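Local coordinates for K5 lyase (Enterobacteria phage k1-5, PDB 2X3H), which is a trimeric phage tail-spike lyase that probably degrades the glycosaminoglycan-like K5 capsular polysaccharide of the bacterial host by eliminative cleavage, at residues L65-F70 against I96-F101; D79-I84 against S102-N107; N109-D114 against L131-P136; S118-H123 against T145-K150; Q158-A163 against V173-V178. All coordinates share one frame; numbering follows the deposited sequence.

Interaction 1: L65-F70 against I96-F101; sequences LTSKPF and ISDGVF. Unlike the reference sequence in segment 96-101: I96 (reference Val).
K68 meets the F101 ring with the aliphatic part of its chain, the two side chains crossing at a slant. CD approaches the rim close to the ring plane, 3.9 Å from F101 CE2, while CB lies obliquely to the ring at 3.9 Å from F101 CZ. The chain leaves CA with CG wedged between the backbone N and the carbonyl carbon (chi1 62°) and runs extended from there, which carries NZ past the phenyl group to a hydrogen bond with A73 O. Over one face of the same ring, from within the same segment, I96 CG2 stands 3.4 Å above the plane, offset toward the rim. These residues belong to the entry of the parallel beta-helix, where the incoming 65-70 loop is laid against the loop that leads into strand 99-103, and against F101 within it. The CG1 branch of I96 meets P69, the two side chains crossing at about a right angle, with 4.0 Å between I96 CG1 and P69 CD. The polar half of the contact centres on S67 O, gripped by two donors of one residue. S97 N points nearly straight down the carbonyl of S67 O from 2.9 Å, with the bond bent at its hydrogen (139°), whereas S97 OG arrives in the carbonyl plane on a lone pair at 2.7 Å. A water adds a second tie, linking S67 OG to S97 O. D98, whose OD2 comes to 3.9 Å from S67 CB, is hydrogen-bonded through OD1 to S118 and to A93 of the second subunit.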
# COMPACT_ATOMS: atom_id res chain seq x y z
N LEU A 65 11.09 10.36 -43.93
CA LEU A 65 10.84 11.10 -42.69
C LEU A 65 11.84 12.24 -42.53
O LEU A 65 13.01 12.09 -42.88
CB LEU A 65 10.93 10.17 -41.49
CG LEU A 65 10.02 8.94 -41.51
CD1 LEU A 65 10.21 8.15 -40.22
CD2 LEU A 65 8.57 9.37 -41.71
N THR A 66 11.38 13.36 -41.96
CA THR A 66 12.24 14.51 -41.75
C THR A 66 12.18 15.00 -40.30
O THR A 66 11.26 14.66 -39.56
CB THR A 66 11.88 15.67 -42.70
OG1 THR A 66 10.52 16.06 -42.50
CG2 THR A 66 12.08 15.27 -44.17
N SER A 67 13.16 15.81 -39.92
CA SER A 67 13.28 16.31 -38.55
C SER A 67 12.28 17.42 -38.21
O SER A 67 11.94 17.63 -37.03
CB SER A 67 14.71 16.76 -38.27
OG SER A 67 15.04 17.87 -39.08
N LYS A 68 11.81 18.13 -39.23
CA LYS A 68 10.80 19.16 -39.07
C LYS A 68 10.03 19.32 -40.38
O LYS A 68 10.51 18.90 -41.43
CB LYS A 68 11.42 20.50 -38.63
CG LYS A 68 12.40 21.06 -39.65
CD LYS A 68 13.07 22.34 -39.16
CE LYS A 68 14.06 22.83 -40.21
NZ LYS A 68 14.79 24.07 -39.81
N PRO A 69 8.81 19.89 -40.31
CA PRO A 69 8.04 20.07 -41.54
C PRO A 69 8.71 21.03 -42.52
O PRO A 69 9.41 21.95 -42.10
CB PRO A 69 6.73 20.68 -41.04
CG PRO A 69 6.64 20.28 -39.59
CD PRO A 69 8.07 20.33 -39.12
N PHE A 70 8.48 20.80 -43.81
CA PHE A 70 8.99 21.71 -44.83
C PHE A 70 8.48 23.13 -44.60
O PHE A 70 7.28 23.34 -44.41
CB PHE A 70 8.60 21.20 -46.22
CG PHE A 70 9.18 22.00 -47.36
CD1 PHE A 70 10.55 22.04 -47.56
CD2 PHE A 70 8.35 22.67 -48.25
CE1 PHE A 70 11.10 22.77 -48.63
CE2 PHE A 70 8.89 23.40 -49.31
CZ PHE A 70 10.27 23.45 -49.50
N ILE A 96 8.35 17.34 -35.01
CA ILE A 96 8.83 18.70 -34.87
C ILE A 96 10.00 18.67 -33.89
O ILE A 96 9.81 18.66 -32.68
CB ILE A 96 7.71 19.67 -34.42
CG1 ILE A 96 6.58 19.67 -35.45
CG2 ILE A 96 8.26 21.08 -34.24
CD1 ILE A 96 5.38 20.52 -35.04
N SER A 97 11.21 18.61 -34.44
CA SER A 97 12.39 18.40 -33.63
C SER A 97 13.56 19.29 -34.06
O SER A 97 13.47 19.99 -35.08
CB SER A 97 12.80 16.91 -33.70
OG SER A 97 13.32 16.56 -34.98
N ASP A 98 14.62 19.27 -33.26
CA ASP A 98 15.88 19.97 -33.56
C ASP A 98 15.69 21.47 -33.79
O ASP A 98 16.20 22.03 -34.76
CB ASP A 98 16.60 19.33 -34.77
CG ASP A 98 17.10 17.91 -34.49
OD1 ASP A 98 17.16 17.49 -33.32
OD2 ASP A 98 17.45 17.21 -35.48
N GLY A 99 14.96 22.12 -32.90
CA GLY A 99 14.79 23.55 -32.99
C GLY A 99 13.80 24.11 -32.00
O GLY A 99 13.17 23.37 -31.23
N VAL A 100 13.69 25.43 -31.99
CA VAL A 100 12.72 26.15 -31.20
C VAL A 100 11.76 26.81 -32.17
O VAL A 100 12.16 27.64 -32.99
CB VAL A 100 13.40 27.21 -30.30
CG1 VAL A 100 12.36 27.96 -29.48
CG2 VAL A 100 14.44 26.56 -29.39
N PHE A 101 10.49 26.42 -32.10
CA PHE A 101 9.53 26.80 -33.12
C PHE A 101 8.55 27.81 -32.58
O PHE A 101 7.61 27.47 -31.84
CB PHE A 101 8.83 25.56 -33.67
CG PHE A 101 9.77 24.58 -34.31
CD1 PHE A 101 10.49 23.67 -33.54
CD2 PHE A 101 9.97 24.59 -35.69
CE1 PHE A 101 11.38 22.78 -34.12
CE2 PHE A 101 10.83 23.70 -36.29
CZ PHE A 101 11.55 22.79 -35.51
O HOH W 1 14.57 20.14 -37.52

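Interaction 2: D79-I84 against S102-N107; sequences DDTEVI and SSSGIN
The carboxylate of D79 is the flat group here; its OD1 comes within 4.0 Å of S102 O but is held by two donors of T81. T81 OG1 reaches the syn lone pair of D79 OD1 at 2.5 Å, and T81 N comes in on the anti side, 35° out of the carboxylate plane, which closes an Asx turn just ahead of helix 81-88. That short helix lies over the first coil of the parallel beta-helix, next to the bend between strands 99-103 and 106-108. T81 works in two directions: while donating to D79 OD1, its OG1 accepts from S104 N at 2.8 Å in an almost straight bond (171°). A second anchor, D80 N to S102 O at 2.8 Å, ties the residue before the helix to the strand. The D80 carboxylate does not cap the helix; it turns instead to the backbone nitrogens of A73 and G74. On its apolar side T81 slides past I106 in the opposite direction, T81 CG2 4.1 Å from I106 CG1. Beside this pair I84 crosses I106 at about a right angle, I84 CG2 resting 3.7 Å from I106 CD1.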
# COMPACT_ATOMS: atom_id res chain seq x y z
N ASP A 79 8.16 33.24 -37.56
CA ASP A 79 6.83 32.78 -37.21
C ASP A 79 6.52 31.48 -37.95
O ASP A 79 6.35 31.48 -39.18
CB ASP A 79 5.78 33.86 -37.51
CG ASP A 79 4.38 33.47 -37.05
OD1 ASP A 79 4.19 32.34 -36.56
OD2 ASP A 79 3.47 34.31 -37.19
N ASP A 80 6.48 30.38 -37.20
CA ASP A 80 6.29 29.06 -37.77
C ASP A 80 4.84 28.58 -37.62
O ASP A 80 4.53 27.41 -37.85
CB ASP A 80 7.24 28.05 -37.07
CG ASP A 80 8.67 28.11 -37.60
OD1 ASP A 80 8.85 28.48 -38.78
OD2 ASP A 80 9.62 27.75 -36.84
N THR A 81 3.94 29.48 -37.22
CA THR A 81 2.56 29.08 -36.94
C THR A 81 1.86 28.40 -38.11
O THR A 81 1.24 27.34 -37.95
CB THR A 81 1.70 30.28 -36.50
OG1 THR A 81 2.36 30.97 -35.44
CG2 THR A 81 0.32 29.80 -36.01
N GLU A 82 1.96 28.99 -39.30
CA GLU A 82 1.26 28.47 -40.47
C GLU A 82 1.62 27.02 -40.79
O GLU A 82 0.74 26.17 -40.99
CB GLU A 82 1.54 29.35 -41.68
CG GLU A 82 0.55 30.48 -41.89
CD GLU A 82 -0.60 30.08 -42.79
OE1 GLU A 82 -0.75 28.87 -43.07
OE2 GLU A 82 -1.37 30.99 -43.22
N VAL A 83 2.92 26.76 -40.87
CA VAL A 83 3.43 25.45 -41.23
C VAL A 83 3.09 24.40 -40.18
O VAL A 83 2.69 23.28 -40.50
CB VAL A 83 4.95 25.51 -41.44
CG1 VAL A 83 5.50 24.12 -41.63
CG2 VAL A 83 5.28 26.39 -42.65
N ILE A 84 3.23 24.78 -38.91
CA ILE A 84 2.95 23.84 -37.82
C ILE A 84 1.46 23.53 -37.73
O ILE A 84 1.07 22.37 -37.55
CB ILE A 84 3.53 24.36 -36.49
CG1 ILE A 84 5.06 24.33 -36.56
CG2 ILE A 84 3.04 23.54 -35.29
CD1 ILE A 84 5.75 24.77 -35.32
N SER A 102 8.79 29.07 -32.91
CA SER A 102 7.95 30.16 -32.46
C SER A 102 6.60 30.06 -33.15
O SER A 102 6.54 30.03 -34.38
CB SER A 102 8.61 31.50 -32.80
OG SER A 102 7.80 32.56 -32.33
N SER A 103 5.53 29.99 -32.37
CA SER A 103 4.21 29.75 -32.93
C SER A 103 3.10 30.27 -32.02
O SER A 103 3.16 30.12 -30.79
CB SER A 103 4.01 28.26 -33.27
OG SER A 103 4.56 27.42 -32.25
N SER A 104 2.09 30.89 -32.63
CA SER A 104 0.93 31.40 -31.91
C SER A 104 -0.05 30.26 -31.66
O SER A 104 0.29 29.10 -31.88
CB SER A 104 0.25 32.51 -32.72
OG SER A 104 1.22 33.46 -33.15
N GLY A 105 -1.26 30.61 -31.22
CA GLY A 105 -2.27 29.60 -30.89
C GLY A 105 -2.62 28.73 -32.08
O GLY A 105 -2.69 29.22 -33.21
N ILE A 106 -2.85 27.45 -31.83
CA ILE A 106 -3.18 26.50 -32.89
C ILE A 106 -4.30 25.58 -32.42
O ILE A 106 -4.33 25.19 -31.25
CB ILE A 106 -1.97 25.62 -33.27
CG1 ILE A 106 -0.86 26.49 -33.87
CG2 ILE A 106 -2.39 24.48 -34.23
CD1 ILE A 106 0.47 25.80 -33.98
N ASN A 107 -5.23 25.27 -33.32
CA ASN A 107 -6.29 24.31 -33.04
C ASN A 107 -6.27 23.18 -34.06
O ASN A 107 -5.94 23.41 -35.23
CB ASN A 107 -7.66 25.00 -33.01
CG ASN A 107 -8.12 25.46 -34.38
OD1 ASN A 107 -8.48 24.65 -35.25
ND2 ASN A 107 -8.13 26.78 -34.58
O HOH W 2 1.26 34.14 -35.57
O HOH W 3 10.56 29.66 -35.12

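Interaction 3: N109-D114 against L131-P136; sequences NYCNLD and LVFNNP. Unlike the reference sequence in segment 131-136: P136 (reference Leu).
The chains of N109 and N134 come together with their CA atoms 4.8 Å apart, and two CA-H...O contacts join the backbones: N109 CA to N134 O at 3.5 Å and P136 CA to N109 O at 3.6 Å. This is a corner of the parallel beta-helix: strand 131-134 belongs to the sheet that also holds 106-108 and 160-163, while 112-114 is paired with 94-95 and 139-142, so the segments meet without ladder hydrogen bonds between them. The inward-facing pair is C111 and F133. With SG turned opposite the backbone N of its residue (chi1 -179°), C111 sets SG squarely over the middle of the phenyl ring, 3.8 Å from the F133 centroid and only 4° off the normal. Its CB sits over the same face in a CH-pi contact, displaced toward CD1. At the ring edge, near the plane, Y110 O lies 3.3 Å from F133 CD1. Sulfur, methylene and carbonyl thus meet one phenyl group from above and from the side, and L162 of strand 160-163 packs against it as well. Toward the surface the exposed N109 still lies close against N134, and the CB of Y110 points away from segment 131-136, leaving its carbonyl to make the contact. P136 adds a looser apolar approach, its CB 4.4 Å from C111 CB.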
# COMPACT_ATOMS: atom_id res chain seq x y z
N ASN A 109 -8.20 18.94 -34.84
CA ASN A 109 -8.97 17.77 -34.43
C ASN A 109 -8.10 16.52 -34.40
O ASN A 109 -8.59 15.43 -34.10
CB ASN A 109 -10.15 17.52 -35.38
CG ASN A 109 -11.21 18.60 -35.32
OD1 ASN A 109 -11.88 18.78 -34.30
ND2 ASN A 109 -11.38 19.32 -36.43
N TYR A 110 -6.82 16.69 -34.73
CA TYR A 110 -5.85 15.60 -34.74
C TYR A 110 -4.64 15.91 -33.88
O TYR A 110 -4.16 17.03 -33.85
CB TYR A 110 -5.39 15.28 -36.16
CG TYR A 110 -6.53 14.97 -37.10
CD1 TYR A 110 -7.03 13.68 -37.20
CD2 TYR A 110 -7.10 15.98 -37.88
CE1 TYR A 110 -8.08 13.38 -38.06
CE2 TYR A 110 -8.15 15.69 -38.74
CZ TYR A 110 -8.63 14.39 -38.82
OH TYR A 110 -9.67 14.08 -39.68
N CYS A 111 -4.13 14.88 -33.21
CA CYS A 111 -3.01 15.04 -32.31
C CYS A 111 -2.08 13.84 -32.48
O CYS A 111 -2.32 12.79 -31.90
CB CYS A 111 -3.52 15.12 -30.86
SG CYS A 111 -2.24 15.36 -29.60
N ASN A 112 -1.05 13.99 -33.32
CA ASN A 112 0.00 12.98 -33.41
C ASN A 112 1.33 13.68 -33.66
O ASN A 112 1.72 13.92 -34.81
CB ASN A 112 -0.28 11.92 -34.48
CG ASN A 112 0.74 10.77 -34.46
OD1 ASN A 112 1.81 10.87 -33.85
ND2 ASN A 112 0.41 9.67 -35.14
N LEU A 113 2.01 14.01 -32.58
CA LEU A 113 3.19 14.86 -32.64
C LEU A 113 4.30 14.27 -31.79
O LEU A 113 4.06 13.84 -30.65
CB LEU A 113 2.82 16.25 -32.12
CG LEU A 113 3.91 17.29 -31.90
CD1 LEU A 113 4.65 17.53 -33.21
CD2 LEU A 113 3.25 18.58 -31.38
N ASP A 114 5.51 14.24 -32.34
CA ASP A 114 6.69 13.74 -31.63
C ASP A 114 7.79 14.78 -31.80
O ASP A 114 8.02 15.27 -32.91
CB ASP A 114 7.14 12.39 -32.22
CG ASP A 114 8.43 11.87 -31.59
OD1 ASP A 114 8.72 12.22 -30.44
OD2 ASP A 114 9.15 11.09 -32.25
N LEU A 131 -1.93 25.37 -27.52
CA LEU A 131 -2.32 24.25 -28.37
C LEU A 131 -3.67 23.73 -27.90
O LEU A 131 -3.83 23.40 -26.73
CB LEU A 131 -1.26 23.14 -28.32
CG LEU A 131 0.16 23.54 -28.73
CD1 LEU A 131 1.15 22.39 -28.56
CD2 LEU A 131 0.18 24.06 -30.17
N VAL A 132 -4.64 23.68 -28.80
CA VAL A 132 -5.96 23.17 -28.46
C VAL A 132 -6.37 22.04 -29.40
O VAL A 132 -6.51 22.24 -30.62
CB VAL A 132 -7.04 24.28 -28.47
CG1 VAL A 132 -8.40 23.70 -28.14
CG2 VAL A 132 -6.68 25.39 -27.49
N PHE A 133 -6.53 20.85 -28.84
CA PHE A 133 -6.93 19.69 -29.62
C PHE A 133 -8.39 19.38 -29.34
O PHE A 133 -8.76 19.10 -28.20
CB PHE A 133 -6.02 18.49 -29.31
CG PHE A 133 -4.59 18.74 -29.66
CD1 PHE A 133 -4.15 18.65 -30.98
CD2 PHE A 133 -3.69 19.14 -28.69
CE1 PHE A 133 -2.83 18.91 -31.31
CE2 PHE A 133 -2.36 19.41 -29.00
CZ PHE A 133 -1.92 19.30 -30.31
N ASN A 134 -9.22 19.47 -30.38
CA ASN A 134 -10.66 19.35 -30.19
C ASN A 134 -11.13 17.95 -30.52
O ASN A 134 -11.13 17.54 -31.68
CB ASN A 134 -11.41 20.40 -31.04
CG ASN A 134 -11.30 21.81 -30.46
OD1 ASN A 134 -11.68 22.06 -29.31
ND2 ASN A 134 -10.81 22.74 -31.27
N ASN A 135 -11.51 17.22 -29.48
CA ASN A 135 -12.06 15.87 -29.63
C ASN A 135 -11.23 14.91 -30.49
O ASN A 135 -11.77 14.23 -31.36
CB ASN A 135 -13.49 15.93 -30.18
CG ASN A 135 -14.48 16.44 -29.16
OD1 ASN A 135 -15.12 17.48 -29.36
ND2 ASN A 135 -14.62 15.70 -28.07
N PRO A 136 -9.91 14.84 -30.24
CA PRO A 136 -9.13 13.85 -30.96
C PRO A 136 -9.65 12.44 -30.68
O PRO A 136 -9.94 12.11 -29.52
CB PRO A 136 -7.72 14.03 -30.39
CG PRO A 136 -7.93 14.67 -29.06
CD PRO A 136 -9.10 15.59 -29.27

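Interaction 4: S118-H123 against T145-K150; sequences SGVLSH and TVESNK
V120, L121 and S122 lie in parallel register with T145, V146 and E147, and the tight part of the contact is this backbone ladder. It is a rung-to-rung pairing of the parallel beta-helix: strand 119-123 stacks between 99-103 and 144-147, and the strand directions here differ by 18°. The bonds run alternately back and forth, and H123 N to E147 O closes the series. The two central ones, L121 N to T145 O and E147 N to L121 O, are each 2.8 Å long. The first, T145 N to G119 O, is stretched to 3.2 Å. L121 and V146 point to the buried face, where both touch Y130. The opposite face, bearing V120, S122, T145 and E147, is partly exposed to solvent, and V120 meets its neighbours there only at van der Waals range. V120 and T145 stand side by side, V120 CG2 being 4.2 Å from T145 CB, and E147 crosses V120 obliquely with OE1 3.9 Å from V120 CG1. Beyond the ladder N149 takes over. Its CG lies beside the backbone N (chi1 -74°), which brings N149 ND2 back to H123 O at 2.8 Å; a weak, bent bond to S122 OG accompanies it. Waters mark both ends, one joining G119 O to T145 OG1 and the other hydrogen-bonded to H123 ND1 and S148 OG, at 2.9 Å from each.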
# COMPACT_ATOMS: atom_id res chain seq x y z
N SER A 118 14.07 16.91 -28.73
CA SER A 118 14.83 18.12 -29.07
C SER A 118 13.97 19.26 -29.60
O SER A 118 14.46 20.39 -29.73
CB SER A 118 15.95 17.81 -30.06
OG SER A 118 15.41 17.41 -31.31
N GLY A 119 12.72 18.98 -29.93
CA GLY A 119 11.81 20.03 -30.38
C GLY A 119 11.26 20.84 -29.21
O GLY A 119 10.94 20.28 -28.16
N VAL A 120 11.19 22.15 -29.40
CA VAL A 120 10.56 23.05 -28.43
C VAL A 120 9.48 23.85 -29.14
O VAL A 120 9.76 24.53 -30.12
CB VAL A 120 11.58 24.04 -27.83
CG1 VAL A 120 10.88 24.98 -26.82
CG2 VAL A 120 12.75 23.30 -27.21
N LEU A 121 8.24 23.75 -28.65
CA LEU A 121 7.17 24.58 -29.18
C LEU A 121 7.08 25.82 -28.31
O LEU A 121 6.67 25.75 -27.15
CB LEU A 121 5.84 23.83 -29.19
CG LEU A 121 5.78 22.67 -30.18
CD1 LEU A 121 4.45 21.93 -30.10
CD2 LEU A 121 6.00 23.19 -31.60
N SER A 122 7.49 26.96 -28.86
CA SER A 122 7.57 28.19 -28.07
C SER A 122 6.44 29.16 -28.41
O SER A 122 6.41 29.73 -29.51
CB SER A 122 8.93 28.86 -28.29
OG SER A 122 9.01 30.08 -27.58
N HIS A 123 5.53 29.34 -27.46
CA HIS A 123 4.36 30.18 -27.66
C HIS A 123 4.78 31.62 -27.99
O HIS A 123 5.48 32.27 -27.21
CB HIS A 123 3.45 30.14 -26.43
CG HIS A 123 2.03 30.58 -26.70
ND1 HIS A 123 1.16 30.91 -25.69
CD2 HIS A 123 1.34 30.72 -27.86
CE1 HIS A 123 -0.01 31.24 -26.21
NE2 HIS A 123 0.07 31.13 -27.52
N THR A 145 9.02 19.61 -25.73
CA THR A 145 8.89 20.66 -24.73
C THR A 145 7.89 21.69 -25.24
O THR A 145 7.89 22.02 -26.42
CB THR A 145 10.25 21.34 -24.50
OG1 THR A 145 11.17 20.37 -23.97
CG2 THR A 145 10.11 22.52 -23.54
N VAL A 146 7.04 22.17 -24.34
CA VAL A 146 6.09 23.25 -24.63
C VAL A 146 6.41 24.42 -23.72
O VAL A 146 6.31 24.32 -22.49
CB VAL A 146 4.63 22.77 -24.44
CG1 VAL A 146 3.63 23.90 -24.71
CG2 VAL A 146 4.36 21.57 -25.35
N GLU A 147 6.84 25.53 -24.33
CA GLU A 147 7.27 26.70 -23.59
C GLU A 147 6.25 27.83 -23.68
O GLU A 147 5.77 28.15 -24.77
CB GLU A 147 8.62 27.19 -24.14
CG GLU A 147 9.14 28.41 -23.40
CD GLU A 147 10.52 28.85 -23.85
OE1 GLU A 147 11.14 28.20 -24.72
OE2 GLU A 147 10.99 29.88 -23.30
N SER A 148 5.95 28.42 -22.55
CA SER A 148 5.04 29.56 -22.53
C SER A 148 5.84 30.87 -22.52
O SER A 148 7.03 30.86 -22.20
CB SER A 148 4.09 29.43 -21.32
OG SER A 148 3.18 30.51 -21.23
N ASN A 149 5.19 31.98 -22.89
CA ASN A 149 5.83 33.30 -22.89
C ASN A 149 4.83 34.38 -22.52
O ASN A 149 4.65 35.37 -23.25
CB ASN A 149 6.43 33.60 -24.27
CG ASN A 149 7.70 32.82 -24.53
OD1 ASN A 149 8.72 33.02 -23.87
ND2 ASN A 149 7.63 31.91 -25.50
N LYS A 150 4.16 34.20 -21.39
CA LYS A 150 3.07 35.08 -20.97
C LYS A 150 3.59 36.47 -20.57
O LYS A 150 4.68 36.59 -20.03
CB LYS A 150 2.30 34.44 -19.80
CG LYS A 150 1.39 33.30 -20.23
CD LYS A 150 0.64 32.70 -19.05
CE LYS A 150 -0.40 31.70 -19.52
NZ LYS A 150 -1.08 31.06 -18.33
O HOH W 4 12.48 19.19 -26.20
O HOH W 5 1.47 29.34 -23.30

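Interaction 5: Q158-A163 against V173-V178; sequences QQVSLA and VNFSNV
Inside the parallel beta-helix, Q159, just before strand 160-163, and V160, its first residue, reach across to F175 and V178, which flank the corner where the chain bends at N177. The backbones remain apart, Q159 CA and F175 CA being 8.1 Å from each other, and no hydrogen bond joins the two segments. Q159 bridges the gap with a chain extended beyond CG that slides past F175 in the opposite direction. Its amide plane is turned 52° to the ring, and Q159 OE1 lies 3.3 Å from F175 CD2, obliquely to the phenyl group. The same Q159 OE1 is 3.4 Å from V178 CG2, where the glutamine and valine cross at about a right angle. Although its near neighbours across the contact are carbons of F175 and V178, OE1 is satisfied from outside the pair by the hydroxyl of S184, which would help fix the rotation of the amide. Q159 NE2 is 3.5 Å from S176 O, with no hydrogen bond between them. V160 sends CG2, the branch beside its backbone N, to the ring edge in plane, 3.7 Å from F175 CE2. One face of the phenyl group is taken by V173 CG1, 3.6 Å above the plane and off centre, and V146 from the preceding rung packs on the ring too. Side chains from different faces meeting in the interior, as V160 and F175 do, are what fills the core of a right-handed parallel beta-helix.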
# COMPACT_ATOMS: atom_id res chain seq x y z
N GLN A 158 -4.07 28.20 -21.07
CA GLN A 158 -3.65 26.79 -20.97
C GLN A 158 -2.54 26.54 -21.98
O GLN A 158 -2.60 27.06 -23.11
CB GLN A 158 -4.78 25.80 -21.32
CG GLN A 158 -6.23 26.12 -20.90
CD GLN A 158 -6.40 26.49 -19.45
OE1 GLN A 158 -5.53 26.29 -18.61
NE2 GLN A 158 -7.57 27.05 -19.14
N GLN A 159 -1.55 25.73 -21.63
CA GLN A 159 -0.51 25.38 -22.59
C GLN A 159 -0.99 24.34 -23.62
O GLN A 159 -0.95 24.59 -24.82
CB GLN A 159 0.78 24.92 -21.90
CG GLN A 159 1.44 25.97 -21.02
CD GLN A 159 2.77 25.48 -20.47
OE1 GLN A 159 2.82 24.69 -19.54
NE2 GLN A 159 3.87 25.97 -21.05
N VAL A 160 -1.44 23.18 -23.14
CA VAL A 160 -2.03 22.17 -24.02
C VAL A 160 -3.40 21.77 -23.49
O VAL A 160 -3.53 21.38 -22.33
CB VAL A 160 -1.15 20.90 -24.09
CG1 VAL A 160 -1.86 19.79 -24.87
CG2 VAL A 160 0.19 21.20 -24.73
N SER A 161 -4.41 21.90 -24.35
CA SER A 161 -5.79 21.53 -24.02
C SER A 161 -6.24 20.33 -24.84
O SER A 161 -6.09 20.32 -26.07
CB SER A 161 -6.75 22.70 -24.30
OG SER A 161 -6.41 23.86 -23.56
N LEU A 162 -6.77 19.33 -24.16
CA LEU A 162 -7.55 18.28 -24.81
C LEU A 162 -9.01 18.63 -24.55
O LEU A 162 -9.57 18.31 -23.49
CB LEU A 162 -7.20 16.90 -24.25
CG LEU A 162 -5.72 16.51 -24.35
CD1 LEU A 162 -5.46 15.13 -23.75
CD2 LEU A 162 -5.21 16.59 -25.80
N ALA A 163 -9.61 19.34 -25.51
CA ALA A 163 -10.99 19.78 -25.41
C ALA A 163 -11.85 18.62 -25.88
O ALA A 163 -12.23 18.54 -27.05
CB ALA A 163 -11.22 21.02 -26.26
N VAL A 173 6.58 14.70 -21.92
CA VAL A 173 6.46 16.11 -22.27
C VAL A 173 6.94 17.00 -21.14
O VAL A 173 6.57 16.81 -19.98
CB VAL A 173 5.02 16.49 -22.66
CG1 VAL A 173 4.92 17.98 -23.01
CG2 VAL A 173 4.55 15.65 -23.83
N ASN A 174 7.77 17.98 -21.49
CA ASN A 174 8.25 18.99 -20.53
C ASN A 174 7.59 20.34 -20.77
O ASN A 174 7.65 20.87 -21.88
CB ASN A 174 9.76 19.14 -20.64
CG ASN A 174 10.49 17.83 -20.40
OD1 ASN A 174 10.22 17.13 -19.42
ND2 ASN A 174 11.43 17.49 -21.28
N PHE A 175 6.99 20.89 -19.72
CA PHE A 175 6.34 22.19 -19.80
C PHE A 175 7.21 23.22 -19.11
O PHE A 175 7.54 23.07 -17.93
CB PHE A 175 4.95 22.13 -19.15
CG PHE A 175 3.97 21.27 -19.90
CD1 PHE A 175 3.75 19.94 -19.51
CD2 PHE A 175 3.29 21.76 -21.01
CE1 PHE A 175 2.85 19.13 -20.20
CE2 PHE A 175 2.39 20.95 -21.71
CZ PHE A 175 2.17 19.63 -21.32
N SER A 176 7.60 24.26 -19.85
CA SER A 176 8.56 25.22 -19.32
C SER A 176 8.03 26.65 -19.31
O SER A 176 7.10 26.98 -20.07
CB SER A 176 9.85 25.17 -20.14
OG SER A 176 9.59 25.43 -21.50
N ASN A 177 8.61 27.48 -18.44
CA ASN A 177 8.28 28.89 -18.30
C ASN A 177 6.79 29.10 -18.02
O ASN A 177 6.16 30.01 -18.53
CB ASN A 177 8.72 29.67 -19.54
CG ASN A 177 9.02 31.12 -19.23
OD1 ASN A 177 9.51 31.44 -18.14
ND2 ASN A 177 8.75 32.00 -20.19
N VAL A 178 6.23 28.22 -17.20
CA VAL A 178 4.79 28.26 -16.92
C VAL A 178 4.49 29.37 -15.92
O VAL A 178 5.19 29.50 -14.91
CB VAL A 178 4.32 26.91 -16.33
CG1 VAL A 178 2.80 26.81 -16.33
CG2 VAL A 178 4.93 25.77 -17.11

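Overall arrangement
All five contacts lie on the same side of the chain's centre and follow the first coils of the beta-helix. Interactions 1 and 2 share strand 99-103 and close the N-terminal end, relying on backbone carbonyls, serine and threonine hydroxyls and water; interaction 1 has the most contact with the other subunits, whereas no other chain touches 2 or 5. Interaction 4 is the regular one, a strand ladder with one buried and one partly exposed face. Interactions 3 and 5 span different faces of the coil through an aromatic ring, but 3 runs out to exposed asparagines whereas 5 is buried. They are linked directly, F133 pairing with S161 and A163, while 4 and 5, their centres about 9 Å apart, meet through V146 and N174.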